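Local coordinates for protein hydrogenase maturation factor (Thermoanaerobacter tengcongensis, PDB 3VTH) that probably transfers the carbamoyl group of carbamoyl phosphate to the C-terminal end of HypE, using ATP, during maturation of [NiFe]-hydrogenases, at residues Leu687-Lys690 with Ile694-Val697; His483-Ile488 with Lys528-Ile533; Ile41-Asn44 with Leu49-Glu52. One frame throughout, in Å; residues are numbered along the deposited sequence.

Contact 1: residues Leu687-Lys690 with Ile694-Val697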
loop_
_atom_site.group_PDB
_atom_site.type_symbol
_atom_site.label_atom_id
_atom_site.label_comp_id
_atom_site.label_asym_id
_atom_site.label_seq_id
_atom_site.Cartn_x
_atom_site.Cartn_y
_atom_site.Cartn_z
ATOM N N LEU A 687 32.227 3.308 7.700
ATOM C CA LEU A 687 33.357 3.387 6.773
ATOM C C LEU A 687 33.094 4.446 5.702
ATOM O O LEU A 687 33.943 5.282 5.427
ATOM C CB LEU A 687 33.610 2.027 6.117
ATOM C CG LEU A 687 34.395 1.002 6.932
ATOM C CD1 LEU A 687 34.196 -0.387 6.344
ATOM C CD2 LEU A 687 35.905 1.364 7.008
ATOM N N ILE A 688 31.890 4.414 5.137
ATOM C CA ILE A 688 31.514 5.314 4.055
ATOM C C ILE A 688 31.416 6.766 4.541
ATOM O O ILE A 688 31.930 7.682 3.883
ATOM C CB ILE A 688 30.237 4.820 3.356
ATOM C CG1 ILE A 688 30.521 3.463 2.696
ATOM C CG2 ILE A 688 29.761 5.824 2.311
ATOM C CD1 ILE A 688 29.255 2.680 2.337
ATOM N N ARG A 689 30.809 6.972 5.712
ATOM C CA ARG A 689 30.772 8.307 6.327
ATOM C C ARG A 689 32.178 8.889 6.559
ATOM O O ARG A 689 32.415 10.077 6.314
ATOM C CB ARG A 689 29.965 8.295 7.637
ATOM C CG ARG A 689 30.035 9.610 8.435
ATOM C CD ARG A 689 28.982 9.677 9.529
ATOM N NE ARG A 689 29.286 8.758 10.619
ATOM C CZ ARG A 689 28.571 8.632 11.733
ATOM N NH1 ARG A 689 27.479 9.371 11.949
ATOM N NH2 ARG A 689 28.960 7.752 12.638
ATOM N N LYS A 690 33.096 8.052 7.044
ATOM C CA LYS A 690 34.474 8.478 7.295
ATOM C C LYS A 690 35.129 8.954 5.984
ATOM O O LYS A 690 35.791 9.985 5.969
ATOM C CB LYS A 690 35.284 7.347 7.953
ATOM C CG LYS A 690 36.377 7.806 8.917
ATOM C CD LYS A 690 37.727 7.934 8.234
ATOM C CE LYS A 690 38.633 8.930 8.950
ATOM N NZ LYS A 690 38.136 10.337 8.788
ATOM N N ILE A 694 29.287 11.986 4.468
ATOM C CA ILE A 694 27.820 11.811 4.374
ATOM C C ILE A 694 27.221 11.205 5.647
ATOM O O ILE A 694 27.670 10.163 6.120
ATOM C CB ILE A 694 27.406 11.012 3.109
ATOM C CG1 ILE A 694 27.835 11.787 1.856
ATOM C CG2 ILE A 694 25.888 10.738 3.094
ATOM C CD1 ILE A 694 27.706 11.008 0.568
ATOM N N ASN A 695 26.215 11.885 6.192
ATOM C CA ASN A 695 25.602 11.526 7.479
ATOM C C ASN A 695 24.120 11.097 7.388
ATOM O O ASN A 695 23.492 10.757 8.406
ATOM C CB ASN A 695 25.769 12.685 8.480
ATOM C CG ASN A 695 25.511 12.257 9.918
ATOM O OD1 ASN A 695 26.162 11.337 10.443
ATOM N ND2 ASN A 695 24.552 12.919 10.562
ATOM N N LYS A 696 23.570 11.121 6.172
ATOM C CA LYS A 696 22.205 10.667 5.922
ATOM C C LYS A 696 22.238 9.262 5.342
ATOM O O LYS A 696 22.994 8.989 4.389
ATOM C CB LYS A 696 21.469 11.596 4.958
ATOM C CG LYS A 696 21.153 13.002 5.530
ATOM C CD LYS A 696 20.206 13.744 4.599
ATOM C CE LYS A 696 19.835 15.144 5.132
ATOM N NZ LYS A 696 20.996 16.058 5.224
ATOM N N VAL A 697 21.422 8.388 5.930
ATOM C CA VAL A 697 21.333 6.997 5.523
ATOM C C VAL A 697 19.882 6.670 5.204
ATOM O O VAL A 697 18.988 6.942 6.020
ATOM C CB VAL A 697 21.790 6.049 6.638
ATOM C CG1 VAL A 697 21.647 4.575 6.184
ATOM C CG2 VAL A 697 23.231 6.349 7.050
#
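In both Arg689 and Asn695 the CG atom lies anti to the backbone N (chi1 172° in Arg689), which sends the two chains out alongside each other. The Arg689 chain then bends at chi3 (71°), which turns its guanidinium edge onto the Asn695 amide. The two flat groups end up nearly coplanar. Arg689 NH1 donates to Asn695 OD1 over 2.8 Å, with a nearly straight N-H...O angle of 160°. The acceptor lies in the guanidinium plane, and the donor approaches nearly along the C=O axis. Arg689 CD touches the same oxygen, at 3.4 Å from Asn695 OD1.

Nearer the backbone, the aliphatic part of the arginine lies against Ile694. Arg689 CB is 3.3 Å from Ile694 O, and Arg689 CG is 3.4 Å from that oxygen. Ile694 O is buried here and has no hydrogen-bond partner in the model.

The contact spans the turn from helix 666-692 into strand 696-700. It belongs to the second subdomain of the Kae1-like carbamoyltransferase part, where the strand runs parallel to both 501-507 and 723-726. The interaction lies near the surface.

The guanidinium has further partners. NH1 also bonds Ser720 O, NH2 bonds Asn686 OD1, and Phe722 makes a cation-pi contact. Asn695 ND2 bonds Gly721 O and Glu723 OE2, so both ends of its amide are held and its rotation is fixed. A leucine in place of Arg689 would probably leave Asn695 OD1 and Ser720 O without this shared donor, and Phe722 without its cation. Ile688, on the same helix, packs on Ile502 and Val524 of the sheet.

Contact 2: residues His483-Ile488 with Lys528-Ile533; sequences HHHAHI and KSFERI. With FE (Fe (III) ion), chain I; AP2 (phosphomethylphosphonic acid adenosyl ester), chain H.
His485 and Phe530 meet obliquely, with ring planes 50° apart. Phe530 CB sits over one face of the imidazole, 4.1 Å from the His485 ring centroid, in a CH-pi contact. Phe530 CD2 lies 3.8 Å from His485 ND1. The phenyl CG stands between the backbone N and the carbonyl carbon (chi1 75°), which brings CD2 of the ring beside the imidazole while CB lies over its face. Lys528 C lies at the edge of the imidazole, near its plane; Ser529 O is also close to the ring. His485 NE2 is 3.3 Å from Ser529 O, but the angle is too poor for a hydrogen bond; its bond goes to Asp526 O, just before the strand.

These residues join helix 483-494 to the start of strand 530-542. The helix falls in the range of one Kae1-like family and the strand in that of the second. His483 and His487, one helical turn apart, project from the same helix toward iron. His483 NE2 binds the iron at 2.2 Å, and His487 NE2 binds it at the same 2.2 Å. The nucleotide analogue chelates the metal: AP2 O2B is 2.0 Å and AP2 O2A 2.2 Å from the iron. Asp507 and Asp734 complete the six ligand atoms.

In the second shell, His483 ND1 bonds Asp460 OD1, which fixes the rotation of that ring, and His484 NE2 bonds Asp507 OD1, while OD2 of that aspartate holds the metal.

Two nitrogens and four oxygens thus surround the iron, a ligand set that suits a ferric ion. Because the metal grips both phosphorus groups of AP2, it probably fixes their orientation and draws off some of their negative charge.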
loop_
_atom_site.group_PDB
_atom_site.type_symbol
_atom_site.label_atom_id
_atom_site.label_comp_id
_atom_site.label_asym_id
_atom_site.label_seq_id
_atom_site.Cartn_x
_atom_site.Cartn_y
_atom_site.Cartn_z
ATOM N N HIS A 483 17.217 -0.592 -10.389
ATOM C CA HIS A 483 16.208 -1.011 -9.396
ATOM C C HIS A 483 16.484 -0.514 -7.977
ATOM O O HIS A 483 15.594 0.002 -7.297
ATOM C CB HIS A 483 16.135 -2.543 -9.389
ATOM C CG HIS A 483 15.013 -3.097 -8.564
ATOM N ND1 HIS A 483 13.734 -3.251 -9.057
ATOM C CD2 HIS A 483 14.984 -3.564 -7.290
ATOM C CE1 HIS A 483 12.964 -3.781 -8.121
ATOM N NE2 HIS A 483 13.698 -3.982 -7.042
ATOM N N HIS A 484 17.720 -0.705 -7.517
ATOM C CA HIS A 484 18.076 -0.345 -6.159
ATOM C C HIS A 484 18.198 1.150 -5.964
ATOM O O HIS A 484 17.824 1.664 -4.912
ATOM C CB HIS A 484 19.282 -1.173 -5.692
ATOM C CG HIS A 484 18.990 -2.637 -5.764
ATOM N ND1 HIS A 484 19.234 -3.384 -6.896
ATOM C CD2 HIS A 484 18.340 -3.458 -4.902
ATOM C CE1 HIS A 484 18.800 -4.617 -6.709
ATOM N NE2 HIS A 484 18.256 -4.688 -5.508
ATOM N N HIS A 485 18.684 1.845 -6.989
ATOM C CA HIS A 485 18.655 3.292 -6.990
ATOM C C HIS A 485 17.207 3.761 -6.782
ATOM O O HIS A 485 16.959 4.638 -5.958
ATOM C CB HIS A 485 19.272 3.830 -8.300
ATOM C CG HIS A 485 19.453 5.319 -8.334
ATOM N ND1 HIS A 485 19.602 6.013 -9.514
ATOM C CD2 HIS A 485 19.503 6.244 -7.342
ATOM C CE1 HIS A 485 19.739 7.301 -9.251
ATOM N NE2 HIS A 485 19.663 7.469 -7.943
ATOM N N ALA A 486 16.259 3.169 -7.513
ATOM C CA ALA A 486 14.840 3.527 -7.379
ATOM C C ALA A 486 14.285 3.293 -5.968
ATOM O O ALA A 486 13.537 4.130 -5.465
ATOM C CB ALA A 486 14.001 2.792 -8.413
ATOM N N HIS A 487 14.625 2.163 -5.334
ATOM C CA HIS A 487 14.226 1.919 -3.927
ATOM C C HIS A 487 14.705 3.071 -3.035
ATOM O O HIS A 487 13.929 3.624 -2.236
ATOM C CB HIS A 487 14.820 0.598 -3.379
ATOM C CG HIS A 487 14.002 -0.631 -3.654
ATOM N ND1 HIS A 487 12.666 -0.743 -3.317
ATOM C CD2 HIS A 487 14.360 -1.834 -4.174
ATOM C CE1 HIS A 487 12.235 -1.953 -3.635
ATOM N NE2 HIS A 487 13.244 -2.633 -4.160
ATOM N N ILE A 488 15.979 3.445 -3.157
ATOM C CA ILE A 488 16.526 4.521 -2.317
ATOM C C ILE A 488 15.805 5.852 -2.597
ATOM O O ILE A 488 15.456 6.590 -1.660
ATOM C CB ILE A 488 18.079 4.679 -2.488
ATOM C CG1 ILE A 488 18.812 3.379 -2.146
ATOM C CG2 ILE A 488 18.647 5.857 -1.639
ATOM C CD1 ILE A 488 18.439 2.755 -0.776
ATOM N N LYS A 528 19.903 11.800 -9.133
ATOM C CA LYS A 528 20.293 11.762 -10.538
ATOM C C LYS A 528 21.391 10.761 -10.903
ATOM O O LYS A 528 21.749 10.648 -12.078
ATOM C CB LYS A 528 20.669 13.163 -11.030
ATOM C CG LYS A 528 21.750 13.867 -10.219
ATOM C CD LYS A 528 21.891 15.335 -10.691
ATOM C CE LYS A 528 22.885 16.112 -9.833
ATOM N NZ LYS A 528 23.045 17.516 -10.317
ATOM N N SER A 529 21.935 10.066 -9.906
ATOM C CA SER A 529 23.053 9.130 -10.111
ATOM C C SER A 529 23.257 8.276 -8.872
ATOM O O SER A 529 22.774 8.618 -7.789
ATOM C CB SER A 529 24.352 9.902 -10.372
ATOM O OG SER A 529 24.685 10.679 -9.228
ATOM N N PHE A 530 23.995 7.183 -9.038
ATOM C CA PHE A 530 24.403 6.344 -7.921
ATOM C C PHE A 530 25.815 5.826 -8.146
ATOM O O PHE A 530 26.269 5.715 -9.289
ATOM C CB PHE A 530 23.412 5.187 -7.711
ATOM C CG PHE A 530 23.543 4.083 -8.726
ATOM C CD1 PHE A 530 24.409 3.002 -8.504
ATOM C CD2 PHE A 530 22.814 4.115 -9.896
ATOM C CE1 PHE A 530 24.548 1.984 -9.455
ATOM C CE2 PHE A 530 22.935 3.093 -10.835
ATOM C CZ PHE A 530 23.798 2.029 -10.617
ATOM N N GLU A 531 26.514 5.556 -7.049
ATOM C CA GLU A 531 27.783 4.846 -7.092
ATOM C C GLU A 531 27.631 3.621 -6.190
ATOM O O GLU A 531 27.177 3.738 -5.059
ATOM C CB GLU A 531 28.953 5.735 -6.628
ATOM C CG GLU A 531 30.294 4.954 -6.593
ATOM C CD GLU A 531 31.521 5.778 -6.158
ATOM O OE1 GLU A 531 31.376 6.968 -5.788
ATOM O OE2 GLU A 531 32.637 5.212 -6.179
ATOM N N ARG A 532 27.988 2.451 -6.704
ATOM C CA ARG A 532 27.911 1.224 -5.930
ATOM C C ARG A 532 29.164 1.117 -5.074
ATOM O O ARG A 532 30.275 1.080 -5.600
ATOM C CB ARG A 532 27.842 0.030 -6.871
ATOM C CG ARG A 532 27.457 -1.266 -6.179
ATOM C CD ARG A 532 27.793 -2.430 -7.107
ATOM N NE ARG A 532 27.105 -3.650 -6.704
ATOM C CZ ARG A 532 27.307 -4.823 -7.283
ATOM N NH1 ARG A 532 28.192 -4.930 -8.279
ATOM N NH2 ARG A 532 26.631 -5.879 -6.860
ATOM N N ILE A 533 28.991 1.052 -3.758
ATOM C CA ILE A 533 30.133 1.112 -2.845
ATOM C C ILE A 533 30.448 -0.258 -2.262
ATOM O O ILE A 533 31.615 -0.596 -2.053
ATOM C CB ILE A 533 29.884 2.113 -1.694
ATOM C CG1 ILE A 533 29.496 3.491 -2.254
ATOM C CG2 ILE A 533 31.111 2.213 -0.760
ATOM C CD1 ILE A 533 30.602 4.160 -3.072
HETATM FE FE FE I . 13.248 -4.652 -4.985
HETATM P PB AP2 H . 12.687 -7.802 -5.598
HETATM O O1B AP2 H . 13.450 -8.694 -4.650
HETATM O O2B AP2 H . 13.239 -6.426 -5.811
HETATM O O3B AP2 H . 12.287 -8.529 -6.857
HETATM C C3A AP2 H . 11.117 -7.563 -4.724
HETATM P PA AP2 H . 11.227 -6.602 -3.186
HETATM O O1A AP2 H . 9.751 -6.391 -2.878
HETATM O O2A AP2 H . 12.159 -5.416 -3.207
HETATM O "O5'" AP2 H . 11.874 -7.627 -2.113
HETATM C "C5'" AP2 H . 11.080 -8.730 -1.694
HETATM C "C4'" AP2 H . 12.041 -9.681 -1.019
HETATM O "O4'" AP2 H . 12.417 -9.158 0.255
HETATM C "C3'" AP2 H . 11.417 -11.031 -0.724
HETATM O "O3'" AP2 H . 11.390 -11.848 -1.898
HETATM C "C2'" AP2 H . 12.357 -11.528 0.356
HETATM O "O2'" AP2 H . 13.502 -12.072 -0.311
HETATM C "C1'" AP2 H . 12.720 -10.253 1.130
HETATM N N9 AP2 H . 11.896 -10.245 2.373
HETATM C C8 AP2 H . 10.546 -10.162 2.473
HETATM N N7 AP2 H . 10.132 -10.238 3.767
HETATM C C5 AP2 H . 11.235 -10.371 4.529
HETATM C C6 AP2 H . 11.522 -10.511 5.979
HETATM N N6 AP2 H . 10.525 -10.510 6.899
HETATM N N1 AP2 H . 12.826 -10.644 6.348
HETATM C C2 AP2 H . 13.841 -10.626 5.457
HETATM N N3 AP2 H . 13.647 -10.517 4.125
HETATM C C4 AP2 H . 12.390 -10.388 3.614
#

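Contact 3: residues Ile41-Asn44 with Leu49-Glu52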
loop_
_atom_site.group_PDB
_atom_site.type_symbol
_atom_site.label_atom_id
_atom_site.label_comp_id
_atom_site.label_asym_id
_atom_site.label_seq_id
_atom_site.Cartn_x
_atom_site.Cartn_y
_atom_site.Cartn_z
ATOM N N ILE A 41 -20.514 33.023 -3.855
ATOM C CA ILE A 41 -20.737 31.710 -4.443
ATOM C C ILE A 41 -19.607 30.755 -4.075
ATOM O O ILE A 41 -18.477 31.177 -3.768
ATOM C CB ILE A 41 -20.906 31.785 -6.008
ATOM C CG1 ILE A 41 -19.658 32.403 -6.672
ATOM C CG2 ILE A 41 -22.179 32.580 -6.377
ATOM C CD1 ILE A 41 -19.538 32.167 -8.161
ATOM N N VAL A 42 -19.921 29.467 -4.087
ATOM C CA VAL A 42 -18.908 28.417 -3.987
ATOM C C VAL A 42 -19.265 27.315 -4.985
ATOM O O VAL A 42 -20.448 27.030 -5.215
ATOM C CB VAL A 42 -18.758 27.860 -2.542
ATOM C CG1 VAL A 42 -20.060 27.220 -2.031
ATOM C CG2 VAL A 42 -17.583 26.841 -2.436
ATOM N N TYR A 43 -18.242 26.709 -5.586
ATOM C CA TYR A 43 -18.437 25.582 -6.479
ATOM C C TYR A 43 -17.155 24.772 -6.630
ATOM O O TYR A 43 -16.054 25.288 -6.425
ATOM C CB TYR A 43 -18.967 26.025 -7.862
ATOM C CG TYR A 43 -18.081 26.984 -8.649
ATOM C CD1 TYR A 43 -18.293 28.362 -8.594
ATOM C CD2 TYR A 43 -17.060 26.508 -9.472
ATOM C CE1 TYR A 43 -17.494 29.250 -9.340
ATOM C CE2 TYR A 43 -16.241 27.386 -10.208
ATOM C CZ TYR A 43 -16.476 28.753 -10.132
ATOM O OH TYR A 43 -15.691 29.611 -10.844
ATOM N N ASN A 44 -17.324 23.504 -6.982
ATOM C CA ASN A 44 -16.219 22.644 -7.357
ATOM C C ASN A 44 -15.797 22.960 -8.771
ATOM O O ASN A 44 -16.637 23.051 -9.666
ATOM C CB ASN A 44 -16.647 21.175 -7.288
ATOM C CG ASN A 44 -16.590 20.615 -5.884
ATOM O OD1 ASN A 44 -16.844 19.432 -5.673
ATOM N ND2 ASN A 44 -16.255 21.472 -4.907
ATOM N N LEU A 49 -11.463 23.774 -5.277
ATOM C CA LEU A 49 -12.610 24.491 -4.760
ATOM C C LEU A 49 -12.436 25.970 -5.056
ATOM O O LEU A 49 -11.351 26.524 -4.865
ATOM C CB LEU A 49 -12.780 24.226 -3.257
ATOM C CG LEU A 49 -14.031 24.851 -2.626
ATOM C CD1 LEU A 49 -15.277 24.024 -2.925
ATOM C CD2 LEU A 49 -13.826 25.020 -1.143
ATOM N N TYR A 50 -13.495 26.574 -5.580
ATOM C CA TYR A 50 -13.537 27.991 -5.913
ATOM C C TYR A 50 -14.583 28.725 -5.056
ATOM O O TYR A 50 -15.752 28.296 -4.946
ATOM C CB TYR A 50 -13.877 28.144 -7.390
ATOM C CG TYR A 50 -13.940 29.569 -7.895
ATOM C CD1 TYR A 50 -15.044 30.374 -7.636
ATOM C CD2 TYR A 50 -12.899 30.099 -8.648
ATOM C CE1 TYR A 50 -15.113 31.681 -8.130
ATOM C CE2 TYR A 50 -12.947 31.398 -9.128
ATOM C CZ TYR A 50 -14.059 32.180 -8.868
ATOM O OH TYR A 50 -14.099 33.459 -9.348
ATOM N N ILE A 51 -14.164 29.845 -4.474
ATOM C CA ILE A 51 -15.018 30.654 -3.596
ATOM C C ILE A 51 -14.903 32.124 -3.968
ATOM O O ILE A 51 -13.804 32.613 -4.238
ATOM C CB ILE A 51 -14.608 30.514 -2.103
ATOM C CG1 ILE A 51 -14.683 29.057 -1.626
ATOM C CG2 ILE A 51 -15.498 31.389 -1.195
ATOM C CD1 ILE A 51 -13.844 28.784 -0.370
ATOM N N GLU A 52 -16.044 32.810 -3.990
ATOM C CA GLU A 52 -16.104 34.275 -4.045
ATOM C C GLU A 52 -16.927 34.725 -2.842
ATOM O O GLU A 52 -18.072 34.281 -2.675
ATOM C CB GLU A 52 -16.799 34.755 -5.320
ATOM C CG GLU A 52 -16.016 34.509 -6.610
ATOM C CD GLU A 52 -16.679 35.099 -7.864
ATOM O OE1 GLU A 52 -17.560 35.982 -7.743
ATOM O OE2 GLU A 52 -16.302 34.671 -8.985
#
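Ile41 and Glu52 form one hydrogen-bonded pair of this antiparallel ladder, and Tyr43 and Tyr50 form the other. Ile41 N donates to Glu52 O, and Glu52 N returns a bond of 2.9 Å to Ile41 O. Tyr43 N and Tyr50 N each donate to the other residue's O at 3.0 Å. The non-hydrogen-bonded pairs are Val42 with Ile51 and Asn44 with Leu49. CA-H...O contacts run between the rungs, such as Val42 CA to Tyr50 O at 3.3 Å.

Aromatic contacts hold the face that carries Tyr43 and Tyr50. Their side chains run alongside each other, with ring planes 20° from parallel and largely offset. Tyr43 OH stands over the centre of the Tyr50 ring, and Tyr50 CB lies 4.0 Å from the Tyr43 ring centroid in a CH-pi contact. Tyr43 CG takes the crowded position between backbone N and carbonyl carbon (chi1 60°), which folds its ring across toward Tyr50.

The strands are the central hairpin of an acylphosphatase domain, a ferredoxin-like beta-alpha-beta-beta-alpha-beta fold. Strands 10-17 and 93-95 flank the hairpin.

Apolar packing fills the face turned to helix 25-35. Val42 CG2 touches Leu49 CD1 at 3.7 Å and Ile51 CG1 at the same 3.7 Å. Val29 and Phe25 of the helix cover Val42 and Leu49. Asn44, on this face, is a predicted active-site residue, close to Arg26, also predicted, and to a phosphate ion probably from the crystallisation liquor.

Polar side chains meet on the tyrosine face. Tyr50 OH donates to Glu52 OE2 on its anti side, and Glu52 OE1 salt-bridges Lys88.

Along the chain, contact 3 comes first, in the N-terminal acylphosphatase domain. Contact 2 follows and contact 1 comes last, both in the C-terminal Kae1-like part. The centres of contacts 1 and 2 are about 15 Å apart. They reach the same mixed sheet and touch directly, Ile688 CD1 lying 3.6 Å from Ile533 CG2. Contact 1 thus packs against the strand whose start meets the iron-binding helix in contact 2. Contact 3 belongs to a separate sheet, its centre about 50 Å from that of contact 1 and about 45 Å from that of contact 2. The predicted acylphosphatase site and the iron site are therefore well separated in this multidomain enzyme.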